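Local coordinates for protein alanine dehydrogenase (Archaeoglobus fulgidus, PDB 1OMO) that catalyses the reversible NAD-dependent oxidative deamination of L-alanine to pyruvate and ammonium, working as a homodimer that does not accept NADP in place of NAD, at residues Y103-A117 / T135-F148. Numbering follows the deposited sequence.
Sequences YTTSLRTGAAGGIAA and TQAYFQLEALRRVF. With NAD (nicotinamide-adenine-dinucleotide), chain D.
Y103 meets F139 in an offset edge-to-face pair: F139 turns its edge to the tyrosine face, with the planes at 71° and the centroids 5.9 Å apart. One turn on, S106 lays its CB over a face of the F139 ring, 3.8 Å from the centroid, while its OG shares a water with Q136 NE2 and O2N of the NAD. That same NE2 also gives a weak but nearly straight bond, 3.3 Å long, to S106 O. L107 CA comes close to F139 CD2, and the phenyl ring sits as a knob among Y103, S106, L107 and G110. R108 turns from the helix pair toward the cofactor, where NH1 bonds the carboxamide O7N at 2.9 Å. T109 stands next to the nicotinamide, its OG1 held by T105 O. Across from it, the helix 135-147 follows the first strand of the Rossmann-fold NAD domain, and the backbone N of Q136 hydrogen-bonds the phosphate oxygen O1N, as in the glycine-rich turn of such folds. The two helices run in the same general sense but cross at -43°, and come close where G110 and G114 face Q140 and L144. At G110 the CA lies just 4.3 Å from the CA of Q140, with A143 CB set against G110 O. Q140 CG is anti to the backbone N (chi1 -157°) and the chain bends at chi2, which carries the side chain in as a knob among T109, G110, G113 and G114, though the closeness of OE1 to G113 CA is doubtful. G114 continues the close approach, its O touching V147 CG2. A117 CB packs on L144 CD2 at 3.4 Å, and A117 O lies at the edge of the F148 ring.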
ATOM      1  N   TYR A 103      -9.581   4.752  14.939  1.00 17.61           N
ATOM      2  CA  TYR A 103     -10.879   4.500  15.498  1.00 17.66           C
ATOM      3  C   TYR A 103     -11.797   3.717  14.575  1.00 17.20           C
ATOM      4  O   TYR A 103     -12.493   2.812  15.029  1.00 16.36           O
ATOM      5  CB  TYR A 103     -11.522   5.825  15.864  1.00 17.62           C
ATOM      6  CG  TYR A 103     -12.966   5.735  16.298  1.00 19.97           C
ATOM      7  CD1 TYR A 103     -13.993   6.118  15.436  1.00 19.84           C
ATOM      8  CD2 TYR A 103     -13.305   5.343  17.598  1.00 18.90           C
ATOM      9  CE1 TYR A 103     -15.320   6.121  15.859  1.00 18.13           C
ATOM     10  CE2 TYR A 103     -14.613   5.343  18.016  1.00 18.62           C
ATOM     11  CZ  TYR A 103     -15.612   5.733  17.140  1.00 17.74           C
ATOM     12  OH  TYR A 103     -16.919   5.709  17.547  1.00 20.26           O
ATOM     13  N   THR A 104     -11.807   4.041  13.280  1.00 15.83           N
ATOM     14  CA  THR A 104     -12.719   3.352  12.390  1.00 14.80           C
ATOM     15  C   THR A 104     -12.325   1.927  12.142  1.00 15.76           C
ATOM     16  O   THR A 104     -13.125   1.153  11.647  1.00 17.76           O
ATOM     17  CB  THR A 104     -12.919   4.081  11.008  1.00 14.31           C
ATOM     18  OG1 THR A 104     -11.653   4.340  10.381  1.00 12.67           O
ATOM     19  CG2 THR A 104     -13.713   5.396  11.204  1.00 12.08           C
ATOM     20  N   THR A 105     -11.084   1.570  12.453  1.00 17.62           N
ATOM     21  CA  THR A 105     -10.667   0.175  12.270  1.00 16.31           C
ATOM     22  C   THR A 105     -11.399  -0.647  13.359  1.00 15.68           C
ATOM     23  O   THR A 105     -11.934  -1.729  13.086  1.00 13.72           O
ATOM     24  CB  THR A 105      -9.121   0.023  12.410  1.00 17.99           C
ATOM     25  OG1 THR A 105      -8.485   0.641  11.285  1.00 17.24           O
ATOM     26  CG2 THR A 105      -8.710  -1.436  12.510  1.00 15.00           C
ATOM     27  N   SER A 106     -11.461  -0.110  14.578  1.00 15.17           N
ATOM     28  CA  SER A 106     -12.149  -0.806  15.686  1.00 15.46           C
ATOM     29  C   SER A 106     -13.654  -0.831  15.408  1.00 16.00           C
ATOM     30  O   SER A 106     -14.317  -1.869  15.554  1.00 16.22           O
ATOM     31  CB  SER A 106     -11.901  -0.093  17.030  1.00 12.98           C
ATOM     32  OG  SER A 106     -10.635  -0.442  17.550  1.00 15.31           O
ATOM     33  N   LEU A 107     -14.165   0.317  14.967  1.00 18.01           N
ATOM     34  CA  LEU A 107     -15.578   0.496  14.660  1.00 16.99           C
ATOM     35  C   LEU A 107     -16.057  -0.502  13.621  1.00 17.80           C
ATOM     36  O   LEU A 107     -17.033  -1.217  13.860  1.00 17.92           O
ATOM     37  CB  LEU A 107     -15.830   1.911  14.147  1.00 17.00           C
ATOM     38  CG  LEU A 107     -17.115   2.673  14.510  1.00 21.38           C
ATOM     39  CD1 LEU A 107     -17.721   3.247  13.248  1.00 20.54           C
ATOM     40  CD2 LEU A 107     -18.098   1.825  15.231  1.00 17.47           C
ATOM     41  N   ARG A 108     -15.378  -0.577  12.469  1.00 16.64           N
ATOM     42  CA  ARG A 108     -15.844  -1.468  11.432  1.00 15.12           C
ATOM     43  C   ARG A 108     -15.607  -2.951  11.747  1.00 15.35           C
ATOM     44  O   ARG A 108     -16.178  -3.818  11.104  1.00 15.75           O
ATOM     45  CB  ARG A 108     -15.263  -1.082  10.068  1.00 13.14           C
ATOM     46  CG  ARG A 108     -13.738  -1.091   9.917  1.00 16.54           C
ATOM     47  CD  ARG A 108     -13.082  -2.478   9.990  1.00 14.12           C
ATOM     48  NE  ARG A 108     -11.782  -2.501   9.301  1.00 16.43           N
ATOM     49  CZ  ARG A 108     -10.825  -3.409   9.510  1.00 16.72           C
ATOM     50  NH1 ARG A 108     -11.003  -4.365  10.409  1.00 16.75           N
ATOM     51  NH2 ARG A 108      -9.717  -3.406   8.771  1.00 15.67           N
ATOM     52  N   THR A 109     -14.767  -3.243  12.728  1.00 15.52           N
ATOM     53  CA  THR A 109     -14.541  -4.642  13.113  1.00 15.00           C
ATOM     54  C   THR A 109     -15.741  -4.940  13.990  1.00 13.87           C
ATOM     55  O   THR A 109     -16.362  -5.999  13.878  1.00 15.02           O
ATOM     56  CB  THR A 109     -13.219  -4.808  13.911  1.00 16.55           C
ATOM     57  OG1 THR A 109     -12.142  -4.272  13.117  1.00 17.36           O
ATOM     58  CG2 THR A 109     -12.956  -6.300  14.208  1.00 11.31           C
ATOM     59  N   GLY A 110     -16.099  -3.985  14.834  1.00 11.28           N
ATOM     60  CA  GLY A 110     -17.278  -4.191  15.640  1.00 12.94           C
ATOM     61  C   GLY A 110     -18.485  -4.400  14.736  1.00 15.54           C
ATOM     62  O   GLY A 110     -19.253  -5.360  14.907  1.00 14.95           O
ATOM     63  N   ALA A 111     -18.659  -3.510  13.752  1.00 14.99           N
ATOM     64  CA  ALA A 111     -19.798  -3.607  12.838  1.00 14.56           C
ATOM     65  C   ALA A 111     -19.860  -4.992  12.161  1.00 15.23           C
ATOM     66  O   ALA A 111     -20.934  -5.603  12.086  1.00 15.01           O
ATOM     67  CB  ALA A 111     -19.730  -2.487  11.781  1.00 14.09           C
ATOM     68  N   ALA A 112     -18.721  -5.492  11.676  1.00 13.73           N
ATOM     69  CA  ALA A 112     -18.728  -6.802  11.030  1.00 14.92           C
ATOM     70  C   ALA A 112     -19.198  -7.884  11.998  1.00 14.77           C
ATOM     71  O   ALA A 112     -19.987  -8.739  11.626  1.00 16.77           O
ATOM     72  CB  ALA A 112     -17.352  -7.144  10.476  1.00 12.88           C
ATOM     73  N   GLY A 113     -18.739  -7.809  13.245  1.00 14.88           N
ATOM     74  CA  GLY A 113     -19.107  -8.804  14.224  1.00 13.10           C
ATOM     75  C   GLY A 113     -20.610  -8.823  14.340  1.00 13.50           C
ATOM     76  O   GLY A 113     -21.204  -9.881  14.337  1.00 14.18           O
ATOM     77  N   GLY A 114     -21.202  -7.637  14.413  1.00 13.70           N
ATOM     78  CA  GLY A 114     -22.641  -7.496  14.517  1.00 15.83           C
ATOM     79  C   GLY A 114     -23.394  -8.006  13.289  1.00 18.17           C
ATOM     80  O   GLY A 114     -24.449  -8.634  13.432  1.00 17.80           O
ATOM     81  N   ILE A 115     -22.874  -7.716  12.091  1.00 18.47           N
ATOM     82  CA  ILE A 115     -23.501  -8.163  10.845  1.00 18.88           C
ATOM     83  C   ILE A 115     -23.360  -9.688  10.730  1.00 21.35           C
ATOM     84  O   ILE A 115     -24.324 -10.389  10.376  1.00 21.17           O
ATOM     85  CB  ILE A 115     -22.864  -7.448   9.613  1.00 19.50           C
ATOM     86  CG1 ILE A 115     -23.291  -5.980   9.599  1.00 18.72           C
ATOM     87  CG2 ILE A 115     -23.312  -8.074   8.308  1.00 20.42           C
ATOM     88  CD1 ILE A 115     -24.767  -5.783   9.466  1.00 18.12           C
ATOM     89  N   ALA A 116     -22.188 -10.232  11.061  1.00 19.78           N
ATOM     90  CA  ALA A 116     -22.057 -11.685  10.964  1.00 20.83           C
ATOM     91  C   ALA A 116     -23.031 -12.420  11.931  1.00 19.56           C
ATOM     92  O   ALA A 116     -23.667 -13.412  11.549  1.00 20.87           O
ATOM     93  CB  ALA A 116     -20.607 -12.122  11.219  1.00 18.63           C
ATOM     94  N   ALA A 117     -23.166 -11.943  13.159  1.00 17.40           N
ATOM     95  CA  ALA A 117     -24.071 -12.606  14.088  1.00 17.84           C
ATOM     96  C   ALA A 117     -25.516 -12.461  13.568  1.00 18.12           C
ATOM     97  O   ALA A 117     -26.287 -13.409  13.630  1.00 14.86           O
ATOM     98  CB  ALA A 117     -23.908 -12.022  15.497  1.00 14.98           C
ATOM     99  N   THR A 135     -10.602  -3.315  24.103  1.00 17.66           N
ATOM    100  CA  THR A 135     -11.267  -2.419  23.189  1.00 19.13           C
ATOM    101  C   THR A 135     -12.268  -3.031  22.236  1.00 19.55           C
ATOM    102  O   THR A 135     -13.421  -2.629  22.187  1.00 19.81           O
ATOM    103  CB  THR A 135     -10.236  -1.645  22.362  1.00 20.18           C
ATOM    104  OG1 THR A 135      -9.476  -0.801  23.235  1.00 23.04           O
ATOM    105  CG2 THR A 135     -10.925  -0.795  21.300  1.00 19.62           C
ATOM    106  N   GLN A 136     -11.821  -3.991  21.454  1.00 19.62           N
ATOM    107  CA  GLN A 136     -12.690  -4.620  20.491  1.00 19.51           C
ATOM    108  C   GLN A 136     -13.943  -5.231  21.114  1.00 20.79           C
ATOM    109  O   GLN A 136     -15.018  -5.212  20.475  1.00 21.58           O
ATOM    110  CB  GLN A 136     -11.927  -5.666  19.686  1.00 17.58           C
ATOM    111  CG  GLN A 136     -12.791  -6.239  18.586  1.00 21.08           C
ATOM    112  CD  GLN A 136     -13.492  -5.142  17.778  1.00 23.90           C
ATOM    113  OE1 GLN A 136     -14.650  -5.305  17.349  1.00 17.33           O
ATOM    114  NE2 GLN A 136     -12.785  -4.013  17.562  1.00 23.49           N
ATOM    115  N   ALA A 137     -13.844  -5.767  22.337  1.00 18.38           N
ATOM    116  CA  ALA A 137     -15.035  -6.362  22.936  1.00 18.35           C
ATOM    117  C   ALA A 137     -16.152  -5.329  23.030  1.00 19.31           C
ATOM    118  O   ALA A 137     -17.307  -5.649  22.740  1.00 16.41           O
ATOM    119  CB  ALA A 137     -14.744  -6.933  24.331  1.00 18.56           C
ATOM    120  N   TYR A 138     -15.809  -4.104  23.439  1.00 17.84           N
ATOM    121  CA  TYR A 138     -16.810  -3.050  23.541  1.00 18.52           C
ATOM    122  C   TYR A 138     -17.461  -2.801  22.176  1.00 19.48           C
ATOM    123  O   TYR A 138     -18.691  -2.723  22.080  1.00 19.83           O
ATOM    124  CB  TYR A 138     -16.203  -1.746  24.072  1.00 16.79           C
ATOM    125  CG  TYR A 138     -15.772  -1.811  25.531  1.00 20.10           C
ATOM    126  CD1 TYR A 138     -14.526  -2.351  25.898  1.00 20.69           C
ATOM    127  CD2 TYR A 138     -16.619  -1.346  26.560  1.00 19.88           C
ATOM    128  CE1 TYR A 138     -14.132  -2.419  27.250  1.00 19.03           C
ATOM    129  CE2 TYR A 138     -16.243  -1.409  27.883  1.00 18.55           C
ATOM    130  CZ  TYR A 138     -14.998  -1.941  28.229  1.00 21.90           C
ATOM    131  OH  TYR A 138     -14.629  -1.981  29.558  1.00 18.48           O
ATOM    132  N   PHE A 139     -16.657  -2.709  21.118  1.00 18.43           N
ATOM    133  CA  PHE A 139     -17.241  -2.473  19.803  1.00 19.49           C
ATOM    134  C   PHE A 139     -18.112  -3.622  19.344  1.00 19.39           C
ATOM    135  O   PHE A 139     -19.111  -3.413  18.684  1.00 17.74           O
ATOM    136  CB  PHE A 139     -16.171  -2.199  18.758  1.00 17.53           C
ATOM    137  CG  PHE A 139     -15.542  -0.855  18.905  1.00 20.81           C
ATOM    138  CD1 PHE A 139     -14.408  -0.683  19.705  1.00 19.56           C
ATOM    139  CD2 PHE A 139     -16.116   0.256  18.291  1.00 19.89           C
ATOM    140  CE1 PHE A 139     -13.862   0.562  19.893  1.00 19.74           C
ATOM    141  CE2 PHE A 139     -15.576   1.516  18.468  1.00 20.37           C
ATOM    142  CZ  PHE A 139     -14.441   1.679  19.275  1.00 20.79           C
ATOM    143  N   GLN A 140     -17.736  -4.837  19.699  1.00 19.58           N
ATOM    144  CA  GLN A 140     -18.531  -5.980  19.304  1.00 20.33           C
ATOM    145  C   GLN A 140     -19.886  -5.878  20.048  1.00 21.26           C
ATOM    146  O   GLN A 140     -20.949  -6.033  19.444  1.00 21.58           O
ATOM    147  CB  GLN A 140     -17.787  -7.247  19.682  1.00 20.19           C
ATOM    148  CG  GLN A 140     -18.173  -8.442  18.905  1.00 24.96           C
ATOM    149  CD  GLN A 140     -17.544  -8.511  17.511  1.00 23.76           C
ATOM    150  OE1 GLN A 140     -18.012  -9.273  16.677  1.00 24.54           O
ATOM    151  NE2 GLN A 140     -16.492  -7.738  17.263  1.00 22.34           N
ATOM    152  N   LEU A 141     -19.823  -5.604  21.353  1.00 19.12           N
ATOM    153  CA  LEU A 141     -21.000  -5.474  22.203  1.00 19.18           C
ATOM    154  C   LEU A 141     -21.966  -4.443  21.632  1.00 20.84           C
ATOM    155  O   LEU A 141     -23.148  -4.710  21.529  1.00 20.91           O
ATOM    156  CB  LEU A 141     -20.568  -5.056  23.613  1.00 21.10           C
ATOM    157  CG  LEU A 141     -21.518  -4.908  24.817  1.00 22.49           C
ATOM    158  CD1 LEU A 141     -22.181  -3.589  24.753  1.00 24.61           C
ATOM    159  CD2 LEU A 141     -22.548  -6.027  24.871  1.00 18.94           C
ATOM    160  N   GLU A 142     -21.447  -3.276  21.253  1.00 19.36           N
ATOM    161  CA  GLU A 142     -22.269  -2.216  20.704  1.00 19.45           C
ATOM    162  C   GLU A 142     -22.900  -2.578  19.354  1.00 19.01           C
ATOM    163  O   GLU A 142     -24.031  -2.215  19.097  1.00 17.98           O
ATOM    164  CB  GLU A 142     -21.466  -0.915  20.564  1.00 18.48           C
ATOM    165  CG  GLU A 142     -21.070  -0.281  21.870  1.00 21.92           C
ATOM    166  CD  GLU A 142     -22.246   0.301  22.660  1.00 25.45           C
ATOM    167  OE1 GLU A 142     -22.051   0.637  23.854  1.00 24.49           O
ATOM    168  OE2 GLU A 142     -23.353   0.439  22.095  1.00 24.59           O
ATOM    169  N   ALA A 143     -22.164  -3.256  18.485  1.00 19.18           N
ATOM    170  CA  ALA A 143     -22.734  -3.646  17.212  1.00 18.38           C
ATOM    171  C   ALA A 143     -23.849  -4.679  17.446  1.00 20.65           C
ATOM    172  O   ALA A 143     -24.943  -4.585  16.852  1.00 21.10           O
ATOM    173  CB  ALA A 143     -21.677  -4.233  16.331  1.00 16.57           C
ATOM    174  N   LEU A 144     -23.561  -5.661  18.300  1.00 17.88           N
ATOM    175  CA  LEU A 144     -24.503  -6.722  18.598  1.00 19.14           C
ATOM    176  C   LEU A 144     -25.815  -6.237  19.212  1.00 20.12           C
ATOM    177  O   LEU A 144     -26.893  -6.798  18.930  1.00 20.29           O
ATOM    178  CB  LEU A 144     -23.847  -7.775  19.517  1.00 16.12           C
ATOM    179  CG  LEU A 144     -22.736  -8.662  18.927  1.00 15.58           C
ATOM    180  CD1 LEU A 144     -22.004  -9.407  20.040  1.00 15.20           C
ATOM    181  CD2 LEU A 144     -23.360  -9.670  17.940  1.00 12.74           C
ATOM    182  N   ARG A 145     -25.767  -5.213  20.051  1.00 20.56           N
ATOM    183  CA  ARG A 145     -27.025  -4.793  20.587  1.00 24.60           C
ATOM    184  C   ARG A 145     -27.834  -4.022  19.557  1.00 24.85           C
ATOM    185  O   ARG A 145     -28.966  -3.669  19.802  1.00 25.03           O
ATOM    186  CB  ARG A 145     -26.870  -4.031  21.902  1.00 26.61           C
ATOM    187  CG  ARG A 145     -26.112  -2.775  21.866  1.00 30.00           C
ATOM    188  CD  ARG A 145     -26.127  -2.220  23.267  1.00 30.78           C
ATOM    189  NE  ARG A 145     -25.597  -0.874  23.302  1.00 33.97           N
ATOM    190  CZ  ARG A 145     -26.004   0.053  24.159  1.00 33.92           C
ATOM    191  NH1 ARG A 145     -26.950  -0.229  25.038  1.00 32.50           N
ATOM    192  NH2 ARG A 145     -25.430   1.249  24.161  1.00 34.58           N
ATOM    193  N   ARG A 146     -27.274  -3.773  18.385  1.00 25.39           N
ATOM    194  CA  ARG A 146     -28.073  -3.105  17.362  1.00 25.99           C
ATOM    195  C   ARG A 146     -28.897  -4.218  16.733  1.00 25.19           C
ATOM    196  O   ARG A 146     -29.894  -3.971  16.104  1.00 25.51           O
ATOM    197  CB  ARG A 146     -27.194  -2.468  16.277  1.00 26.24           C
ATOM    198  CG  ARG A 146     -27.015  -0.967  16.403  1.00 28.47           C
ATOM    199  CD  ARG A 146     -26.366  -0.598  17.705  1.00 29.42           C
ATOM    200  NE  ARG A 146     -25.999   0.809  17.736  1.00 31.26           N
ATOM    201  CZ  ARG A 146     -25.227   1.358  18.671  1.00 30.84           C
ATOM    202  NH1 ARG A 146     -24.948   2.663  18.621  1.00 29.65           N
ATOM    203  NH2 ARG A 146     -24.733   0.600  19.650  1.00 28.85           N
ATOM    204  N   VAL A 147     -28.476  -5.459  16.910  1.00 24.51           N
ATOM    205  CA  VAL A 147     -29.213  -6.536  16.272  1.00 26.69           C
ATOM    206  C   VAL A 147     -29.900  -7.533  17.194  1.00 26.11           C
ATOM    207  O   VAL A 147     -30.721  -8.337  16.741  1.00 26.93           O
ATOM    208  CB  VAL A 147     -28.301  -7.306  15.245  1.00 27.75           C
ATOM    209  CG1 VAL A 147     -28.015  -6.401  14.021  1.00 28.59           C
ATOM    210  CG2 VAL A 147     -26.979  -7.697  15.882  1.00 29.01           C
ATOM    211  N   PHE A 148     -29.576  -7.480  18.479  1.00 25.89           N
ATOM    212  CA  PHE A 148     -30.194  -8.395  19.440  1.00 26.04           C
ATOM    213  C   PHE A 148     -30.459  -7.699  20.755  1.00 27.68           C
ATOM    214  O   PHE A 148     -29.724  -6.806  21.175  1.00 28.28           O
ATOM    215  CB  PHE A 148     -29.296  -9.591  19.781  1.00 25.37           C
ATOM    216  CG  PHE A 148     -29.058 -10.554  18.653  1.00 24.00           C
ATOM    217  CD1 PHE A 148     -27.840 -10.548  17.979  1.00 22.96           C
ATOM    218  CD2 PHE A 148     -30.008 -11.522  18.322  1.00 23.30           C
ATOM    219  CE1 PHE A 148     -27.558 -11.487  17.003  1.00 23.36           C
ATOM    220  CE2 PHE A 148     -29.740 -12.469  17.348  1.00 22.05           C
ATOM    221  CZ  PHE A 148     -28.496 -12.452  16.680  1.00 21.81           C
TER
HETATM  222  PA  NAD D 400      -6.624  -5.092  23.827  1.00 42.62           P
HETATM  223  O1A NAD D 400      -5.229  -5.383  24.239  1.00 41.84           O
HETATM  224  O2A NAD D 400      -7.285  -3.795  24.314  1.00 43.02           O
HETATM  225  O5B NAD D 400      -7.767  -6.258  24.077  1.00 39.47           O
HETATM  226  C5B NAD D 400      -7.407  -7.687  24.291  1.00 35.24           C
HETATM  227  C4B NAD D 400      -7.931  -8.073  25.699  1.00 32.55           C
HETATM  228  O4B NAD D 400      -7.576  -9.522  25.797  1.00 28.95           O
HETATM  229  C3B NAD D 400      -7.181  -7.441  26.965  1.00 31.27           C
HETATM  230  O3B NAD D 400      -8.145  -6.776  27.874  1.00 28.82           O
HETATM  231  C2B NAD D 400      -6.424  -8.614  27.634  1.00 28.97           C
HETATM  232  O2B NAD D 400      -6.148  -8.565  28.987  1.00 27.63           O
HETATM  233  C1B NAD D 400      -7.290  -9.816  27.144  1.00 29.36           C
HETATM  234  N9A NAD D 400      -6.566 -11.050  27.050  1.00 28.41           N
HETATM  235  C8A NAD D 400      -5.286 -11.344  26.624  1.00 30.16           C
HETATM  236  N7A NAD D 400      -4.999 -12.628  26.673  1.00 31.29           N
HETATM  237  C5A NAD D 400      -6.067 -13.263  27.137  1.00 26.49           C
HETATM  238  C6A NAD D 400      -6.335 -14.680  27.389  1.00 26.41           C
HETATM  239  N6A NAD D 400      -5.428 -15.601  27.187  1.00 24.99           N
HETATM  240  N1A NAD D 400      -7.604 -14.953  27.869  1.00 24.17           N
HETATM  241  C2A NAD D 400      -8.551 -14.013  28.097  1.00 27.02           C
HETATM  242  N3A NAD D 400      -8.335 -12.634  27.874  1.00 25.01           N
HETATM  243  C4A NAD D 400      -7.083 -12.312  27.376  1.00 27.03           C
HETATM  244  O3  NAD D 400      -6.974  -5.167  22.201  1.00 35.43           O
HETATM  245  PN  NAD D 400      -8.346  -4.871  21.243  1.00 38.15           P
HETATM  246  O1N NAD D 400      -9.516  -4.689  22.173  1.00 40.39           O
HETATM  247  O2N NAD D 400      -7.985  -3.850  20.183  1.00 37.75           O
HETATM  248  O5D NAD D 400      -8.449  -6.404  20.551  1.00 39.15           O
HETATM  249  C5D NAD D 400      -7.007  -6.869  20.128  1.00 41.45           C
HETATM  250  C4D NAD D 400      -7.029  -8.128  19.324  1.00 44.01           C
HETATM  251  O4D NAD D 400      -7.960  -7.886  18.128  1.00 45.94           O
HETATM  252  C3D NAD D 400      -5.667  -8.532  18.675  1.00 43.52           C
HETATM  253  O3D NAD D 400      -5.588  -9.945  18.409  1.00 42.92           O
HETATM  254  C2D NAD D 400      -5.706  -7.677  17.405  1.00 42.97           C
HETATM  255  O2D NAD D 400      -4.642  -7.882  16.534  1.00 41.14           O
HETATM  256  C1D NAD D 400      -7.178  -8.016  16.872  1.00 44.29           C
HETATM  257  N1N NAD D 400      -7.908  -7.052  15.977  1.00 44.63           N
HETATM  258  C2N NAD D 400      -8.461  -7.709  14.793  1.00 44.12           C
HETATM  259  C3N NAD D 400      -9.333  -6.865  14.014  1.00 44.92           C
HETATM  260  C7N NAD D 400      -9.938  -7.609  12.679  1.00 45.93           C
HETATM  261  O7N NAD D 400     -10.306  -6.885  11.710  1.00 46.39           O
HETATM  262  N7N NAD D 400     -10.031  -8.978  12.688  1.00 46.40           N
HETATM  263  C4N NAD D 400      -9.691  -5.526  14.298  1.00 43.63           C
HETATM  264  C5N NAD D 400      -9.072  -5.007  15.507  1.00 43.73           C
HETATM  265  C6N NAD D 400      -8.208  -5.755  16.324  1.00 44.10           C
HETATM  266  O   HOH W   1     -10.165  -2.865  18.288  1.00 34.69           O